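Binary enterotoxin of Clostridium perfringens component a (PDB 5WTZ) acts as the ADP-ribosylating component of a two-part clostridial enterotoxin, binding NAD+ and probably transferring its ADP-ribose to host actin. Local coordinates at residues Q107-S112 with E121-F126; D114-D119 with K199-A204; L214-D219 with T343-N348. One frame throughout, in Å; residues are numbered along the deposited sequence.

Contact 1: Q107-S112 with E121-F126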
loop_
_atom_site.group_PDB
_atom_site.type_symbol
_atom_site.label_atom_id
_atom_site.label_comp_id
_atom_site.label_asym_id
_atom_site.label_seq_id
_atom_site.Cartn_x
_atom_site.Cartn_y
_atom_site.Cartn_z
ATOM N N GLN A 107 -15.565 -11.327 6.166
ATOM C CA GLN A 107 -16.357 -12.523 6.430
ATOM C C GLN A 107 -15.584 -13.529 7.273
ATOM O O GLN A 107 -14.378 -13.714 7.093
ATOM C CB GLN A 107 -16.797 -13.182 5.119
ATOM C CG GLN A 107 -17.672 -14.420 5.321
ATOM C CD GLN A 107 -18.326 -14.895 4.037
ATOM O OE1 GLN A 107 -17.893 -14.532 2.946
ATOM N NE2 GLN A 107 -19.379 -15.696 4.162
ATOM N N ASN A 108 -16.290 -14.195 8.181
ATOM C CA ASN A 108 -15.681 -15.210 9.020
ATOM C C ASN A 108 -15.357 -16.472 8.225
ATOM O O ASN A 108 -16.222 -17.011 7.535
ATOM C CB ASN A 108 -16.609 -15.546 10.187
ATOM C CG ASN A 108 -15.855 -16.024 11.413
ATOM O OD1 ASN A 108 -15.021 -16.928 11.336
ATOM N ND2 ASN A 108 -16.137 -15.405 12.554
ATOM N N LEU A 109 -14.118 -16.947 8.325
ATOM C CA LEU A 109 -13.712 -18.156 7.605
ATOM C C LEU A 109 -14.039 -19.429 8.375
ATOM O O LEU A 109 -14.111 -20.519 7.799
ATOM C CB LEU A 109 -12.217 -18.108 7.289
ATOM C CG LEU A 109 -11.852 -17.234 6.099
ATOM C CD1 LEU A 109 -10.356 -16.962 6.066
ATOM C CD2 LEU A 109 -12.327 -17.917 4.815
ATOM N N GLU A 110 -14.241 -19.291 9.680
ATOM C CA GLU A 110 -14.590 -20.428 10.513
ATOM C C GLU A 110 -16.029 -20.830 10.236
ATOM O O GLU A 110 -16.925 -19.988 10.251
ATOM C CB GLU A 110 -14.397 -20.093 11.997
ATOM C CG GLU A 110 -13.345 -20.947 12.680
ATOM C CD GLU A 110 -12.844 -20.353 13.986
ATOM O OE1 GLU A 110 -13.679 -19.889 14.791
ATOM O OE2 GLU A 110 -11.613 -20.359 14.207
ATOM N N SER A 111 -16.252 -22.106 9.951
ATOM C CA SER A 111 -17.608 -22.615 9.848
ATOM C C SER A 111 -18.326 -22.385 11.171
ATOM O O SER A 111 -17.705 -22.436 12.236
ATOM C CB SER A 111 -17.611 -24.100 9.496
ATOM O OG SER A 111 -18.845 -24.698 9.836
ATOM N N SER A 112 -19.626 -22.123 11.111
ATOM C CA SER A 112 -20.399 -21.926 12.331
ATOM C C SER A 112 -20.719 -23.258 13.013
ATOM O O SER A 112 -21.047 -23.285 14.199
ATOM C CB SER A 112 -21.688 -21.155 12.038
ATOM O OG SER A 112 -22.503 -21.850 11.115
ATOM N N GLU A 121 -18.370 -21.531 1.600
ATOM C CA GLU A 121 -18.784 -20.313 0.908
ATOM C C GLU A 121 -17.864 -19.164 1.260
ATOM O O GLU A 121 -17.518 -18.347 0.407
ATOM C CB GLU A 121 -20.230 -19.958 1.247
ATOM C CG GLU A 121 -20.712 -18.680 0.592
ATOM C CD GLU A 121 -22.211 -18.502 0.696
ATOM O OE1 GLU A 121 -22.913 -19.502 0.967
ATOM O OE2 GLU A 121 -22.684 -17.362 0.505
ATOM N N ALA A 122 -17.453 -19.117 2.522
ATOM C CA ALA A 122 -16.553 -18.075 2.983
ATOM C C ALA A 122 -15.228 -18.157 2.237
ATOM O O ALA A 122 -14.748 -17.153 1.705
ATOM C CB ALA A 122 -16.333 -18.169 4.496
ATOM N N ILE A 123 -14.639 -19.344 2.169
ATOM C CA ILE A 123 -13.349 -19.435 1.496
ATOM C C ILE A 123 -13.477 -19.210 -0.021
ATOM O O ILE A 123 -12.521 -18.764 -0.655
ATOM C CB ILE A 123 -12.642 -20.783 1.795
ATOM C CG1 ILE A 123 -11.148 -20.665 1.466
ATOM C CG2 ILE A 123 -13.311 -21.943 1.063
ATOM C CD1 ILE A 123 -10.291 -21.730 2.071
ATOM N N ASN A 124 -14.644 -19.480 -0.604
ATOM C CA ASN A 124 -14.832 -19.167 -2.020
ATOM C C ASN A 124 -14.878 -17.665 -2.234
ATOM O O ASN A 124 -14.350 -17.159 -3.213
ATOM C CB ASN A 124 -16.098 -19.812 -2.574
ATOM C CG ASN A 124 -15.861 -21.227 -3.048
ATOM O OD1 ASN A 124 -14.752 -21.580 -3.452
ATOM N ND2 ASN A 124 -16.892 -22.056 -2.972
ATOM N N ASN A 125 -15.507 -16.950 -1.311
ATOM C CA ASN A 125 -15.511 -15.500 -1.382
ATOM C C ASN A 125 -14.106 -14.953 -1.168
ATOM O O ASN A 125 -13.704 -13.968 -1.792
ATOM C CB ASN A 125 -16.487 -14.908 -0.358
ATOM C CG ASN A 125 -17.943 -15.159 -0.728
ATOM O OD1 ASN A 125 -18.275 -15.345 -1.898
ATOM N ND2 ASN A 125 -18.814 -15.143 0.264
ATOM N N PHE A 126 -13.358 -15.613 -0.293
ATOM C CA PHE A 126 -11.989 -15.220 0.018
ATOM C C PHE A 126 -11.116 -15.387 -1.220
ATOM O O PHE A 126 -10.299 -14.522 -1.521
ATOM C CB PHE A 126 -11.451 -16.044 1.193
ATOM C CG PHE A 126 -10.086 -15.619 1.690
ATOM C CD1 PHE A 126 -9.877 -14.360 2.236
ATOM C CD2 PHE A 126 -9.024 -16.517 1.664
ATOM C CE1 PHE A 126 -8.611 -13.985 2.719
ATOM C CE2 PHE A 126 -7.758 -16.152 2.126
ATOM C CZ PHE A 126 -7.556 -14.892 2.678
#
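Gln107 and Asn125 meet through their side-chain amides: Asn125 ND2 donates to Gln107 OE1 across 2.9 Å, in an almost straight bond (175° at the hydrogen). The donor lies in the carbonyl plane, on a lone pair of OE1, and OE1 in turn lies in the Asn125 amide plane; the two planes are only 31° apart even though the side chains cross at about a right angle. Gln107 spans the distance because its CG stands anti to the backbone N (chi1 -178°) and the chain runs extended from there. Its amide rests beside Ala122, with CD 3.9 Å from Ala122 CB. Ala122 CB also meets the backbone, lying 3.3 Å from Asn108 O. Leu109 touches the helix with a single branch, its CD2, which sits 3.8 Å from Ile123 CA and 4.2 Å from Phe126 CB. A loop thus folds back along the opening turns of helix 120-130, the helix it leads into, on one face of the mixed sheet of the first ADP-ribosyltransferase-like domain. Within the loop, Asn108 forms an Asx turn, its OD1 accepting from Glu110 N at 3.0 Å. Farther out, Ile123 and Phe126 reach strands 187-198 and 201-211, and the Phe126 ring packs edge-to-face with Phe105. Asp119 OD2 accepts from Ala122 N at the start of the helix.

Contact 2: D114-D119 with K199-A204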
loop_
_atom_site.group_PDB
_atom_site.type_symbol
_atom_site.label_atom_id
_atom_site.label_comp_id
_atom_site.label_asym_id
_atom_site.label_seq_id
_atom_site.Cartn_x
_atom_site.Cartn_y
_atom_site.Cartn_z
ATOM N N ASP A 114 -18.503 -26.161 13.043
ATOM C CA ASP A 114 -17.298 -26.685 13.678
ATOM C C ASP A 114 -16.157 -25.680 13.513
ATOM O O ASP A 114 -15.757 -25.349 12.390
ATOM C CB ASP A 114 -16.928 -28.049 13.080
ATOM C CG ASP A 114 -15.827 -28.759 13.849
ATOM O OD1 ASP A 114 -15.146 -28.108 14.666
ATOM O OD2 ASP A 114 -15.634 -29.976 13.634
ATOM N N SER A 115 -15.637 -25.196 14.638
ATOM C CA SER A 115 -14.593 -24.176 14.613
ATOM C C SER A 115 -13.274 -24.711 14.051
ATOM O O SER A 115 -12.395 -23.931 13.713
ATOM C CB SER A 115 -14.367 -23.612 16.017
ATOM O OG SER A 115 -13.912 -24.627 16.905
ATOM N N ASN A 116 -13.132 -26.033 13.971
ATOM C CA ASN A 116 -11.933 -26.628 13.387
ATOM C C ASN A 116 -11.977 -26.628 11.859
ATOM O O ASN A 116 -10.994 -26.987 11.203
ATOM C CB ASN A 116 -11.736 -28.057 13.889
ATOM C CG ASN A 116 -10.904 -28.123 15.157
ATOM O OD1 ASN A 116 -10.059 -27.264 15.401
ATOM N ND2 ASN A 116 -11.144 -29.146 15.973
ATOM N N ILE A 117 -13.109 -26.208 11.298
ATOM C CA ILE A 117 -13.377 -26.408 9.869
ATOM C C ILE A 117 -13.711 -25.113 9.145
ATOM O O ILE A 117 -14.537 -24.327 9.603
ATOM C CB ILE A 117 -14.526 -27.440 9.683
ATOM C CG1 ILE A 117 -14.062 -28.816 10.173
ATOM C CG2 ILE A 117 -14.975 -27.534 8.238
ATOM C CD1 ILE A 117 -15.028 -29.946 9.897
ATOM N N ILE A 118 -13.047 -24.889 8.014
ATOM C CA ILE A 118 -13.240 -23.676 7.228
ATOM C C ILE A 118 -14.562 -23.735 6.467
ATOM O O ILE A 118 -14.914 -24.766 5.895
ATOM C CB ILE A 118 -12.071 -23.449 6.228
ATOM C CG1 ILE A 118 -10.802 -23.011 6.960
ATOM C CG2 ILE A 118 -12.427 -22.399 5.198
ATOM C CD1 ILE A 118 -10.977 -21.774 7.813
ATOM N N ASP A 119 -15.283 -22.619 6.458
ATOM C CA ASP A 119 -16.556 -22.511 5.749
ATOM C C ASP A 119 -16.366 -22.421 4.228
ATOM O O ASP A 119 -15.612 -21.577 3.738
ATOM C CB ASP A 119 -17.321 -21.292 6.265
ATOM C CG ASP A 119 -18.699 -21.172 5.665
ATOM O OD1 ASP A 119 -19.635 -21.783 6.217
ATOM O OD2 ASP A 119 -18.847 -20.460 4.652
ATOM N N LYS A 199 -2.545 -29.080 13.723
ATOM C CA LYS A 199 -3.035 -29.475 15.046
ATOM C C LYS A 199 -4.557 -29.642 15.067
ATOM O O LYS A 199 -5.231 -29.143 15.968
ATOM C CB LYS A 199 -2.610 -28.455 16.104
ATOM C CG LYS A 199 -1.105 -28.348 16.327
ATOM C CD LYS A 199 -0.561 -29.596 17.003
ATOM C CE LYS A 199 0.894 -29.413 17.416
ATOM N NZ LYS A 199 1.502 -30.656 17.954
ATOM N N GLY A 200 -5.096 -30.308 14.048
ATOM C CA GLY A 200 -6.506 -30.666 14.026
ATOM C C GLY A 200 -7.424 -29.559 13.546
ATOM O O GLY A 200 -8.633 -29.757 13.416
ATOM N N LYS A 201 -6.848 -28.392 13.281
ATOM C CA LYS A 201 -7.620 -27.214 12.905
ATOM C C LYS A 201 -7.314 -26.750 11.485
ATOM O O LYS A 201 -6.156 -26.720 11.057
ATOM C CB LYS A 201 -7.351 -26.078 13.897
ATOM C CG LYS A 201 -8.035 -24.765 13.586
ATOM C CD LYS A 201 -7.777 -23.785 14.728
ATOM C CE LYS A 201 -8.329 -22.410 14.434
ATOM N NZ LYS A 201 -9.783 -22.462 14.119
ATOM N N GLN A 202 -8.358 -26.376 10.759
ATOM C CA GLN A 202 -8.185 -25.891 9.394
ATOM C C GLN A 202 -7.899 -24.395 9.325
ATOM O O GLN A 202 -8.532 -23.591 10.007
ATOM C CB GLN A 202 -9.421 -26.211 8.552
ATOM C CG GLN A 202 -9.588 -27.691 8.267
ATOM C CD GLN A 202 -10.748 -27.988 7.330
ATOM O OE1 GLN A 202 -11.467 -27.080 6.906
ATOM N NE2 GLN A 202 -10.938 -29.270 7.012
ATOM N N TYR A 203 -6.948 -24.036 8.473
ATOM C CA TYR A 203 -6.627 -22.651 8.210
ATOM C C TYR A 203 -6.653 -22.432 6.710
ATOM O O TYR A 203 -6.385 -23.354 5.943
ATOM C CB TYR A 203 -5.252 -22.285 8.772
ATOM C CG TYR A 203 -5.106 -22.441 10.269
ATOM C CD1 TYR A 203 -4.791 -23.680 10.836
ATOM C CD2 TYR A 203 -5.269 -21.347 11.122
ATOM C CE1 TYR A 203 -4.646 -23.829 12.217
ATOM C CE2 TYR A 203 -5.131 -21.490 12.500
ATOM C CZ TYR A 203 -4.819 -22.731 13.040
ATOM O OH TYR A 203 -4.676 -22.882 14.403
ATOM N N ALA A 204 -6.969 -21.214 6.289
ATOM C CA ALA A 204 -6.838 -20.845 4.889
ATOM C C ALA A 204 -5.370 -20.541 4.591
ATOM O O ALA A 204 -4.813 -19.572 5.118
ATOM C CB ALA A 204 -7.723 -19.644 4.561
HETATM O O HOH W 1 -7.966 -28.575 17.054
HETATM O O HOH W 2 -13.177 -27.377 4.867
#
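Gln202 reaches across to Ile118 with its CG anti to its own carbonyl carbon (chi1 -70°) and the rest of the side chain extended, which lays the amide alongside the Ile117 side chain and delivers OE1 to the Ile118 amide. Ile118 N donates to that OE1 over 2.9 Å at a straight 168°, although the donor is tilted from the carbonyl plane. The backbone of the same residue adds a second grip, Gln202 N giving a short 2.7 Å bond to Asn116 O. Lys201 is extended as far as CE and then bends at its last torsion (chi4 56°); NZ forms a weak bond to Ser115 O, and its stronger partner is Glu110, with which it makes a salt bridge. The loop presents a type I beta turn, Asp114 to Ile117, and the residue after it to the start of strand 201-211, where the hairpin from strand 187-198 returns into the sheet. An Asx turn overlaps the first residues of the beta turn, Asp114 OD1 accepting from Asn116 N at 3.0 Å from above the carboxylate plane. Asn116 slants across Lys201, with its OD1 3.3 Å from Lys201 CB, and a water links that oxygen to Lys199 O. A second water, 2.7 Å from Gln202 OE1, donates to it and also to Ile118 O. On the apolar side, Ile118 CG1 lies 3.8 Å from Gln202 CB, and the isoleucine side chain also packs on Leu109, Ile123 and Ile195.

Contact 3: L214-D219 with T343-N348. With NAD (nicotinamide-adenine-dinucleotide), chain B.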
loop_
_atom_site.group_PDB
_atom_site.type_symbol
_atom_site.label_atom_id
_atom_site.label_comp_id
_atom_site.label_asym_id
_atom_site.label_seq_id
_atom_site.Cartn_x
_atom_site.Cartn_y
_atom_site.Cartn_z
ATOM N N LEU A 214 6.311 -0.264 -7.811
ATOM C CA LEU A 214 6.871 1.084 -7.972
ATOM C C LEU A 214 6.014 2.047 -7.155
ATOM O O LEU A 214 4.833 2.283 -7.450
ATOM C CB LEU A 214 6.929 1.495 -9.443
ATOM C CG LEU A 214 7.569 2.853 -9.772
ATOM C CD1 LEU A 214 9.033 2.892 -9.392
ATOM C CD2 LEU A 214 7.389 3.202 -11.238
ATOM N N ASN A 215 6.613 2.570 -6.097
ATOM C CA ASN A 215 5.897 3.339 -5.090
ATOM C C ASN A 215 6.881 4.332 -4.492
ATOM O O ASN A 215 7.734 3.958 -3.693
ATOM C CB ASN A 215 5.315 2.411 -4.016
ATOM C CG ASN A 215 4.459 3.148 -3.001
ATOM O OD1 ASN A 215 4.391 4.388 -2.999
ATOM N ND2 ASN A 215 3.828 2.391 -2.102
ATOM N N PHE A 216 6.788 5.593 -4.895
ATOM C CA PHE A 216 7.804 6.567 -4.502
ATOM C C PHE A 216 7.706 7.004 -3.039
ATOM O O PHE A 216 8.705 7.432 -2.463
ATOM C CB PHE A 216 7.733 7.785 -5.428
ATOM C CG PHE A 216 8.023 7.444 -6.854
ATOM C CD1 PHE A 216 9.232 6.852 -7.189
ATOM C CD2 PHE A 216 7.097 7.692 -7.850
ATOM C CE1 PHE A 216 9.511 6.513 -8.497
ATOM C CE2 PHE A 216 7.372 7.353 -9.166
ATOM C CZ PHE A 216 8.581 6.764 -9.484
ATOM N N GLU A 217 6.519 6.853 -2.446
ATOM C CA GLU A 217 6.214 7.340 -1.087
ATOM C C GLU A 217 6.723 8.783 -0.885
ATOM O O GLU A 217 6.055 9.708 -1.356
ATOM C CB GLU A 217 6.761 6.362 -0.020
ATOM C CG GLU A 217 6.013 5.007 -0.097
ATOM C CD GLU A 217 6.244 4.078 1.086
ATOM O OE1 GLU A 217 7.279 4.201 1.761
ATOM O OE2 GLU A 217 5.377 3.221 1.326
ATOM N N ASN A 218 7.863 8.991 -0.213
ATOM C CA ASN A 218 8.374 10.355 0.041
ATOM C C ASN A 218 9.543 10.747 -0.868
ATOM O O ASN A 218 10.105 11.849 -0.740
ATOM C CB ASN A 218 8.821 10.526 1.504
ATOM C CG ASN A 218 7.690 10.302 2.504
ATOM O OD1 ASN A 218 7.866 9.597 3.491
ATOM N ND2 ASN A 218 6.536 10.913 2.258
ATOM N N ASP A 219 9.901 9.855 -1.790
ATOM C CA ASP A 219 11.078 10.041 -2.647
ATOM C C ASP A 219 10.772 10.995 -3.800
ATOM O O ASP A 219 10.423 10.545 -4.884
ATOM C CB ASP A 219 11.538 8.685 -3.198
ATOM C CG ASP A 219 12.920 8.731 -3.840
ATOM O OD1 ASP A 219 13.477 9.834 -4.056
ATOM O OD2 ASP A 219 13.447 7.636 -4.149
ATOM N N THR A 343 -4.467 12.749 -8.802
ATOM C CA THR A 343 -3.679 11.947 -7.859
ATOM C C THR A 343 -2.269 12.493 -7.775
ATOM O O THR A 343 -1.813 13.193 -8.671
ATOM C CB THR A 343 -3.589 10.441 -8.246
ATOM O OG1 THR A 343 -2.610 10.254 -9.279
ATOM C CG2 THR A 343 -4.934 9.887 -8.700
ATOM N N THR A 344 -1.583 12.174 -6.683
ATOM C CA THR A 344 -0.195 12.552 -6.509
ATOM C C THR A 344 0.613 11.292 -6.224
ATOM O O THR A 344 0.221 10.459 -5.405
ATOM C CB THR A 344 -0.021 13.601 -5.373
ATOM O OG1 THR A 344 1.368 13.876 -5.175
ATOM C CG2 THR A 344 -0.607 13.110 -4.044
ATOM N N VAL A 345 1.750 11.141 -6.894
ATOM C CA VAL A 345 2.534 9.934 -6.713
ATOM C C VAL A 345 3.319 9.917 -5.403
ATOM O O VAL A 345 3.977 8.914 -5.090
ATOM C CB VAL A 345 3.487 9.718 -7.886
ATOM C CG1 VAL A 345 2.663 9.599 -9.167
ATOM C CG2 VAL A 345 4.509 10.847 -7.980
ATOM N N LEU A 346 3.252 11.003 -4.632
ATOM C CA LEU A 346 3.881 11.015 -3.311
ATOM C C LEU A 346 2.843 10.716 -2.246
ATOM O O LEU A 346 1.680 11.092 -2.391
ATOM C CB LEU A 346 4.543 12.358 -3.009
ATOM C CG LEU A 346 5.587 12.911 -3.996
ATOM C CD1 LEU A 346 6.177 14.199 -3.464
ATOM C CD2 LEU A 346 6.695 11.885 -4.286
ATOM N N SER A 347 3.270 10.059 -1.173
ATOM C CA SER A 347 2.394 9.765 -0.051
ATOM C C SER A 347 2.268 10.975 0.883
ATOM O O SER A 347 1.378 10.987 1.743
ATOM C CB SER A 347 2.894 8.533 0.732
ATOM O OG SER A 347 4.250 8.673 1.141
ATOM N N ASN A 348 3.142 11.976 0.702
ATOM C CA ASN A 348 3.104 13.236 1.470
ATOM C C ASN A 348 1.705 13.830 1.556
ATOM O O ASN A 348 0.980 13.841 0.565
ATOM C CB ASN A 348 4.024 14.321 0.863
ATOM C CG ASN A 348 5.474 13.891 0.730
ATOM O OD1 ASN A 348 5.768 12.788 0.278
ATOM N ND2 ASN A 348 6.386 14.770 1.115
HETATM P PA NAD B . -11.711 17.418 -7.136
HETATM O O1A NAD B . -12.450 18.110 -8.257
HETATM O O2A NAD B . -11.285 15.988 -7.281
HETATM O O5B NAD B . -12.577 17.502 -5.778
HETATM C C5B NAD B . -13.352 18.649 -5.412
HETATM C C4B NAD B . -14.481 18.218 -4.496
HETATM O O4B NAD B . -15.336 17.336 -5.235
HETATM C C3B NAD B . -13.971 17.452 -3.279
HETATM O O3B NAD B . -14.779 17.809 -2.145
HETATM C C2B NAD B . -14.196 15.996 -3.664
HETATM O O2B NAD B . -14.424 15.154 -2.530
HETATM C C1B NAD B . -15.410 16.064 -4.583
HETATM N N9A NAD B . -15.323 14.983 -5.586
HETATM C C8A NAD B . -14.321 14.770 -6.459
HETATM N N7A NAD B . -14.577 13.669 -7.220
HETATM C C5A NAD B . -15.746 13.168 -6.806
HETATM C C6A NAD B . -16.602 12.021 -7.173
HETATM N N6A NAD B . -16.224 11.175 -8.157
HETATM N N1A NAD B . -17.752 11.839 -6.479
HETATM C C2A NAD B . -18.136 12.680 -5.504
HETATM N N3A NAD B . -17.412 13.753 -5.129
HETATM C C4A NAD B . -16.229 14.026 -5.729
HETATM O O3 NAD B . -10.405 18.302 -6.843
HETATM P PN NAD B . -9.427 18.280 -5.567
HETATM O O1N NAD B . -8.719 16.943 -5.547
HETATM O O2N NAD B . -10.198 18.776 -4.367
HETATM O O5D NAD B . -8.412 19.444 -6.016
HETATM C C5D NAD B . -7.736 19.411 -7.273
HETATM C C4D NAD B . -6.602 20.419 -7.249
HETATM O O4D NAD B . -5.539 19.917 -6.437
HETATM C C3D NAD B . -6.004 20.568 -8.634
HETATM O O3D NAD B . -5.345 21.846 -8.688
HETATM C C2D NAD B . -4.975 19.460 -8.686
HETATM O O2D NAD B . -3.909 19.771 -9.590
HETATM C C1D NAD B . -4.509 19.343 -7.233
HETATM N N1N NAD B . -4.272 17.953 -6.792
HETATM C C2N NAD B . -5.009 17.403 -5.806
HETATM C C3N NAD B . -4.773 16.085 -5.395
HETATM C C7N NAD B . -5.572 15.445 -4.293
HETATM O O7N NAD B . -6.726 15.804 -4.029
HETATM N N7N NAD B . -4.952 14.501 -3.605
HETATM C C4N NAD B . -3.765 15.330 -5.983
HETATM C C5N NAD B . -3.024 15.918 -6.996
HETATM C C6N NAD B . -3.302 17.234 -7.377
HETATM O O HOH W 3 4.420 6.503 -6.142
HETATM O O HOH W 4 9.064 14.159 0.393
#
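The amides of Asn218 and Asn348 stand nearly perpendicular, their planes 80° apart: Asn218 ND2 donates within its own plane but arrives above the carbonyl plane of Asn348, 2.8 Å from OD1. The Phe216 ring has its CD2 4.1 Å from Val345 CG2, which approaches obliquely; Trp226 of helix 220-237 also meets this ring. Both Phe216 and Asn218 belong to a type II' beta turn, Phe216 to Asp219, in the loop between strand 201-211 and helix 220-237. It docks on the chain leaving strand 341-344, beside the NAD pocket of the second ADP-ribosyltransferase-like domain. At the turn's crest Glu217 O accepts from Ser347 N at 2.8 Å, again from above the carbonyl plane, and Leu346 CA makes a CH...O contact with it at 3.2 Å. Lys60 of the first domain ties in the polar ends: its backbone O accepts from Ser347 OG and Asn218 ND2, while its NZ forms a salt bridge with Glu217. A water joins Phe216 N to Val345 O, and another joins Asn218 O to Asn348 ND2. Toward the cofactor, Thr343 O lies 3.4 Å from C5N of the nicotinamide ring.

In the fold
Contacts 1 and 2, their centres 11 Å apart, share one loop of the first domain: its earlier part lies on helix 120-130, its later part on strand 201-211. Leu109 O to Asp119 N, a probable hydrogen bond, and the Glu110–Lys201 salt bridge join them. Each is partly buried, Leu109 and Ile118 packing against the sheet, but contact 1 has a single amide-to-amide bond where contact 2 relies on backbone, glutamine and water. Contact 3, centred about 35 and 40 Å from their centres, lies nearer the chain's middle, where the loop before helix 220-237 meets the chain leaving strand 341-344 beside NAD. Also partly buried, it adds two bridging waters and a phenylalanine–valine contact to backbone and asparagine–asparagine bonds.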